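Local coordinates for protein fatty acid CoA ligase (Marinactinospora thermotolerans, PDB 6SQ8) that is an AMP-binding enzyme of the ANL superfamily, built from a large N-terminal domain and a smaller C-terminal domain, at residues A[344-349]-A[379-384]; A[375-380]-A[394-399]. All coordinates share one frame; numbering follows the deposited sequence.

In the fold
Both contacts sit on the same run of strands beside adenosine monophosphate. Their centres are about 8 Å apart, and they share G379 and D380. Along the chain, strand 347-352 comes first, followed by 375-378, 380-384 and 390-395. The chain turns a corner at G379. Contact 1 pairs 347-352 with 380-384. Contact 2 joins the corner and D380 to the end of strand 390-395. Strand 380-384 therefore has antiparallel neighbours in both contacts. T378 OG1 meets V349 O, and V381 CG2 packs against L396 CD1, so the contacts also touch directly. Together they present D380 and R395 to the nucleotide.

Contact 1 (A[344-349]-A[379-384]); sequences GAVGEV and GDVGTF. With AMP (adenosine monophosphate), chain G.
The carbonyl O of D380 is gripped from two sources. V349 N gives it a nearly straight hydrogen bond of 2.9 Å (177° at the hydrogen), tilted from the carbonyl plane. A water also donates to D380 O, at 3.3 Å. This water accepts from G379 N and donates to E348 OE1 at 3.1 Å, so it ties the E348 carboxylate to the corner of the chain. Further along, G347 and G382 form an antiparallel hydrogen-bonded pair. G347 N donates to G382 O at 3.1 Å, and G382 N donates back to G347 O at 2.9 Å. E348 and V381 are the adjacent non-hydrogen-bonded pair.

Past the G347-G382 pair, the T383 hydroxyl reaches back to the loop that precedes strand 347-352. T383 OG1 lies anti to its own backbone N (chi1 -168°), which carries it to A345 O. It donates there at 2.5 Å, from above the carbonyl plane. V346 CG1 meets V381 CG1 at 3.5 Å, the two side chains crossing at about a right angle, and V346 CG2 lies against T383 CB.

The D380 carboxylate faces the ribose. AMP O2' donates to D380 OD1 at 2.6 Å, while AMP O3' lies near both carboxylate oxygens, though its placement is doubtful. A ribose-binding aspartate is a hallmark of ANL enzymes. Y297 OH is hydrogen-bonded to D380 OD2. Strand 330-334 flanks strand 347-352, and its V331 and I333 touch V349 and F384. Strand 390-395 runs beside 380-384 and brings L392 to V349 and D380.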
# COMPACT_ATOMS: atom_id res chain seq x y z
N GLY A 344 3.20 9.94 -24.80
CA GLY A 344 1.81 10.25 -25.14
C GLY A 344 1.01 9.00 -25.47
O GLY A 344 -0.20 8.98 -25.30
N ALA A 345 1.70 7.94 -25.92
CA ALA A 345 1.04 6.69 -26.29
C ALA A 345 0.64 5.91 -25.02
O ALA A 345 1.30 6.03 -24.00
CB ALA A 345 1.96 5.89 -27.16
N VAL A 346 -0.43 5.12 -25.11
CA VAL A 346 -0.91 4.35 -23.98
C VAL A 346 -0.50 2.89 -24.17
O VAL A 346 -0.69 2.33 -25.25
CB VAL A 346 -2.43 4.49 -23.77
CG1 VAL A 346 -2.94 3.67 -22.58
CG2 VAL A 346 -2.80 5.96 -23.61
N GLY A 347 0.07 2.31 -23.11
CA GLY A 347 0.52 0.92 -23.08
C GLY A 347 0.81 0.46 -21.65
O GLY A 347 0.51 1.19 -20.70
N GLU A 348 1.39 -0.74 -21.52
CA GLU A 348 1.69 -1.36 -20.24
C GLU A 348 2.90 -0.68 -19.61
O GLU A 348 3.90 -0.44 -20.27
CB GLU A 348 2.03 -2.84 -20.38
CG GLU A 348 0.88 -3.69 -20.86
CD GLU A 348 1.27 -5.16 -21.00
OE1 GLU A 348 1.74 -5.73 -20.00
OE2 GLU A 348 1.12 -5.70 -22.12
N VAL A 349 2.78 -0.39 -18.30
CA VAL A 349 3.82 0.23 -17.52
C VAL A 349 4.78 -0.87 -17.04
O VAL A 349 4.36 -1.82 -16.37
CB VAL A 349 3.21 1.02 -16.35
CG1 VAL A 349 4.26 1.62 -15.44
CG2 VAL A 349 2.24 2.09 -16.85
N GLY A 379 1.32 -4.40 -14.32
CA GLY A 379 -0.09 -4.77 -14.47
C GLY A 379 -0.99 -3.56 -14.73
O GLY A 379 -2.19 -3.70 -14.89
N ASP A 380 -0.37 -2.36 -14.75
CA ASP A 380 -1.04 -1.13 -15.01
C ASP A 380 -0.76 -0.71 -16.45
O ASP A 380 0.25 -1.13 -17.05
CB ASP A 380 -0.57 -0.02 -14.08
CG ASP A 380 -1.00 -0.25 -12.65
OD1 ASP A 380 -2.21 -0.61 -12.46
OD2 ASP A 380 -0.12 -0.10 -11.73
N VAL A 381 -1.66 0.13 -16.95
CA VAL A 381 -1.62 0.70 -18.27
C VAL A 381 -1.67 2.23 -18.10
O VAL A 381 -2.37 2.75 -17.24
CB VAL A 381 -2.80 0.14 -19.08
CG1 VAL A 381 -3.20 1.04 -20.23
CG2 VAL A 381 -2.49 -1.24 -19.60
N GLY A 382 -0.90 2.95 -18.92
CA GLY A 382 -0.82 4.40 -18.78
C GLY A 382 0.07 5.06 -19.82
O GLY A 382 0.40 4.47 -20.85
N THR A 383 0.43 6.31 -19.55
CA THR A 383 1.19 7.11 -20.46
C THR A 383 1.81 8.31 -19.74
O THR A 383 1.33 8.74 -18.68
CB THR A 383 0.32 7.59 -21.63
OG1 THR A 383 1.18 8.12 -22.62
CG2 THR A 383 -0.68 8.65 -21.23
N PHE A 384 2.85 8.87 -20.35
CA PHE A 384 3.54 10.05 -19.88
C PHE A 384 3.03 11.29 -20.63
O PHE A 384 2.70 11.21 -21.82
CB PHE A 384 5.05 9.93 -20.08
CG PHE A 384 5.75 9.02 -19.10
CD1 PHE A 384 6.23 9.50 -17.90
CD2 PHE A 384 5.94 7.67 -19.40
CE1 PHE A 384 6.87 8.65 -17.00
CE2 PHE A 384 6.57 6.83 -18.50
CZ PHE A 384 7.03 7.32 -17.30
P AMP G . -1.32 -4.48 -5.57
O1P AMP G . 0.03 -4.27 -4.94
O2P AMP G . -1.31 -5.43 -6.78
O3P AMP G . -2.36 -4.80 -4.52
O5' AMP G . -1.70 -2.98 -6.12
C5' AMP G . -1.12 -2.31 -7.25
C4' AMP G . -2.15 -1.53 -8.06
O4' AMP G . -2.86 -0.57 -7.28
C3' AMP G . -1.51 -0.71 -9.14
O3' AMP G . -1.50 -1.54 -10.27
C2' AMP G . -2.35 0.55 -9.33
O2' AMP G . -3.35 0.53 -10.37
C1' AMP G . -3.03 0.68 -7.98
N9 AMP G . -2.42 1.82 -7.25
C8 AMP G . -1.58 1.78 -6.19
N7 AMP G . -1.23 3.04 -5.80
C5 AMP G . -1.86 3.90 -6.64
C6 AMP G . -1.94 5.37 -6.81
N6 AMP G . -1.28 6.20 -5.99
N1 AMP G . -2.71 5.84 -7.80
C2 AMP G . -3.39 5.01 -8.64
N3 AMP G . -3.37 3.66 -8.56
C4 AMP G . -2.64 3.08 -7.59
O HOH W 1 1.55 -4.10 -17.35

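Contact 2 (A[375-380]-A[394-399]); sequences WLRTGD and DRLQDI. With AMP (adenosine monophosphate), chain G.
R395 bends at chi2 (39°) and then runs on nearly extended, which carries its guanidinium back past G379 to the carboxylate of D380. A chi1 of -68° sets D380 CG beside its own backbone N, and a chi2 of -45° turns OD1 to the arginine. D380 OD1 sits at the edge of the guanidinium, in its plane. The salt bridge from D380 OD1 to R395 NH1 is weak at 3.4 Å, and the position of NH1 is uncertain because it crowds AMP O3'. R395 CD is 3.2 Å from D380 OD1. One guanidinium face is met by G379, with its CA 3.9 Å above the plane and offset toward the rim.

D380 and R395 are an antiparallel non-hydrogen-bonded pair, where strand 390-395 ends. ANL enzymes commonly carry an arginine at this place beside the ribose. The next link is in the backbone: L396 N donates to G379 O at 2.9 Å. L396 CB packs on the same oxygen at 3.3 Å.

The corner itself is an ST turn, in which T378 OG1 accepts from D380 N at 3.0 Å. V349 O is a further hydrogen-bond partner of that hydroxyl. Near the corner, the extended R377 side chain crosses L396 at about a right angle, its NH2 3.9 Å from L396 CD2. R377 NE also makes a long, weak ion pair with E348 OE1.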
# COMPACT_ATOMS: atom_id res chain seq x y z
N TRP A 375 13.13 -6.15 -15.99
CA TRP A 375 11.94 -5.29 -16.05
C TRP A 375 10.75 -6.03 -15.46
O TRP A 375 10.57 -7.21 -15.72
CB TRP A 375 11.64 -4.84 -17.49
CG TRP A 375 12.65 -3.87 -18.02
CD1 TRP A 375 13.84 -4.17 -18.63
CD2 TRP A 375 12.58 -2.44 -17.96
NE1 TRP A 375 14.51 -3.02 -18.94
CE2 TRP A 375 13.76 -1.94 -18.56
CE3 TRP A 375 11.64 -1.52 -17.49
CZ2 TRP A 375 14.01 -0.58 -18.70
CZ3 TRP A 375 11.89 -0.18 -17.61
CH2 TRP A 375 13.06 0.29 -18.21
N LEU A 376 9.97 -5.30 -14.66
CA LEU A 376 8.75 -5.81 -14.04
C LEU A 376 7.52 -5.22 -14.74
O LEU A 376 7.44 -4.03 -14.99
CB LEU A 376 8.78 -5.44 -12.55
CG LEU A 376 7.45 -5.59 -11.81
CD1 LEU A 376 7.01 -7.03 -11.81
CD2 LEU A 376 7.57 -5.10 -10.39
N ARG A 377 6.59 -6.11 -15.10
CA ARG A 377 5.25 -5.80 -15.61
C ARG A 377 4.36 -5.45 -14.41
O ARG A 377 3.95 -6.33 -13.66
CB ARG A 377 4.75 -7.04 -16.37
CG ARG A 377 3.49 -6.91 -17.22
CD ARG A 377 3.13 -8.34 -17.62
NE ARG A 377 1.89 -8.54 -18.38
CZ ARG A 377 1.81 -8.81 -19.69
NH1 ARG A 377 2.89 -8.85 -20.44
NH2 ARG A 377 0.63 -9.00 -20.25
N THR A 378 4.08 -4.16 -14.22
CA THR A 378 3.30 -3.68 -13.09
C THR A 378 1.89 -4.26 -13.12
O THR A 378 1.34 -4.54 -12.08
CB THR A 378 3.20 -2.15 -13.08
OG1 THR A 378 2.57 -1.75 -14.30
CG2 THR A 378 4.55 -1.48 -12.90
N GLY A 379 1.32 -4.40 -14.32
CA GLY A 379 -0.09 -4.77 -14.47
C GLY A 379 -0.99 -3.56 -14.73
O GLY A 379 -2.19 -3.70 -14.89
N ASP A 380 -0.37 -2.36 -14.75
CA ASP A 380 -1.04 -1.13 -15.01
C ASP A 380 -0.76 -0.71 -16.45
O ASP A 380 0.25 -1.13 -17.05
CB ASP A 380 -0.57 -0.02 -14.08
CG ASP A 380 -1.00 -0.25 -12.65
OD1 ASP A 380 -2.21 -0.61 -12.46
OD2 ASP A 380 -0.12 -0.10 -11.73
N ASP A 394 -5.61 2.64 -16.48
CA ASP A 394 -6.30 1.42 -16.05
C ASP A 394 -5.34 0.35 -15.52
O ASP A 394 -4.19 0.25 -15.91
CB ASP A 394 -7.06 0.77 -17.22
CG ASP A 394 -8.57 0.72 -17.05
OD1 ASP A 394 -9.04 0.66 -15.89
OD2 ASP A 394 -9.27 0.72 -18.08
N ARG A 395 -5.87 -0.48 -14.63
CA ARG A 395 -5.41 -1.86 -14.43
C ARG A 395 -5.68 -2.62 -15.73
O ARG A 395 -6.71 -2.45 -16.35
CB ARG A 395 -6.20 -2.38 -13.22
CG ARG A 395 -5.52 -3.38 -12.30
CD ARG A 395 -4.05 -3.16 -11.99
NE ARG A 395 -3.48 -4.44 -11.58
CZ ARG A 395 -2.27 -4.60 -11.04
NH1 ARG A 395 -1.45 -3.57 -10.96
NH2 ARG A 395 -1.89 -5.78 -10.59
N LEU A 396 -4.74 -3.46 -16.15
CA LEU A 396 -4.81 -4.19 -17.44
C LEU A 396 -6.09 -5.06 -17.53
O LEU A 396 -6.70 -5.17 -18.57
CB LEU A 396 -3.55 -5.04 -17.56
CG LEU A 396 -3.24 -5.66 -18.92
CD1 LEU A 396 -3.36 -4.65 -20.05
CD2 LEU A 396 -1.84 -6.27 -18.94
N GLN A 397 -6.49 -5.67 -16.41
CA GLN A 397 -7.69 -6.50 -16.34
C GLN A 397 -8.99 -5.67 -16.44
O GLN A 397 -10.06 -6.24 -16.64
CB GLN A 397 -7.66 -7.33 -15.05
N ASP A 398 -8.92 -4.34 -16.32
CA ASP A 398 -10.11 -3.48 -16.22
C ASP A 398 -10.42 -2.75 -17.53
O ASP A 398 -11.47 -2.10 -17.63
CB ASP A 398 -9.93 -2.44 -15.11
CG ASP A 398 -9.95 -3.04 -13.72
OD1 ASP A 398 -10.36 -4.25 -13.58
OD2 ASP A 398 -9.60 -2.29 -12.79
N ILE A 399 -9.54 -2.85 -18.53
CA ILE A 399 -9.74 -2.22 -19.80
C ILE A 399 -11.01 -2.79 -20.42
O ILE A 399 -11.20 -3.99 -20.42
CB ILE A 399 -8.54 -2.44 -20.74
CG1 ILE A 399 -7.24 -1.90 -20.15
CG2 ILE A 399 -8.83 -1.87 -22.12
CD1 ILE A 399 -6.02 -2.31 -20.92
P AMP G . -1.32 -4.48 -5.57
O1P AMP G . 0.03 -4.27 -4.94
O2P AMP G . -1.31 -5.43 -6.78
O3P AMP G . -2.36 -4.80 -4.52
O5' AMP G . -1.70 -2.98 -6.12
C5' AMP G . -1.12 -2.31 -7.25
C4' AMP G . -2.15 -1.53 -8.06
O4' AMP G . -2.86 -0.57 -7.28
C3' AMP G . -1.51 -0.71 -9.14
O3' AMP G . -1.50 -1.54 -10.27
C2' AMP G . -2.35 0.55 -9.33
O2' AMP G . -3.35 0.53 -10.37
C1' AMP G . -3.03 0.68 -7.98
N9 AMP G . -2.42 1.82 -7.25
C8 AMP G . -1.58 1.78 -6.19
N7 AMP G . -1.23 3.04 -5.80
C5 AMP G . -1.86 3.90 -6.64
C6 AMP G . -1.94 5.37 -6.81
N6 AMP G . -1.28 6.20 -5.99
N1 AMP G . -2.71 5.84 -7.80
C2 AMP G . -3.39 5.01 -8.64
N3 AMP G . -3.37 3.66 -8.56
C4 AMP G . -2.64 3.08 -7.59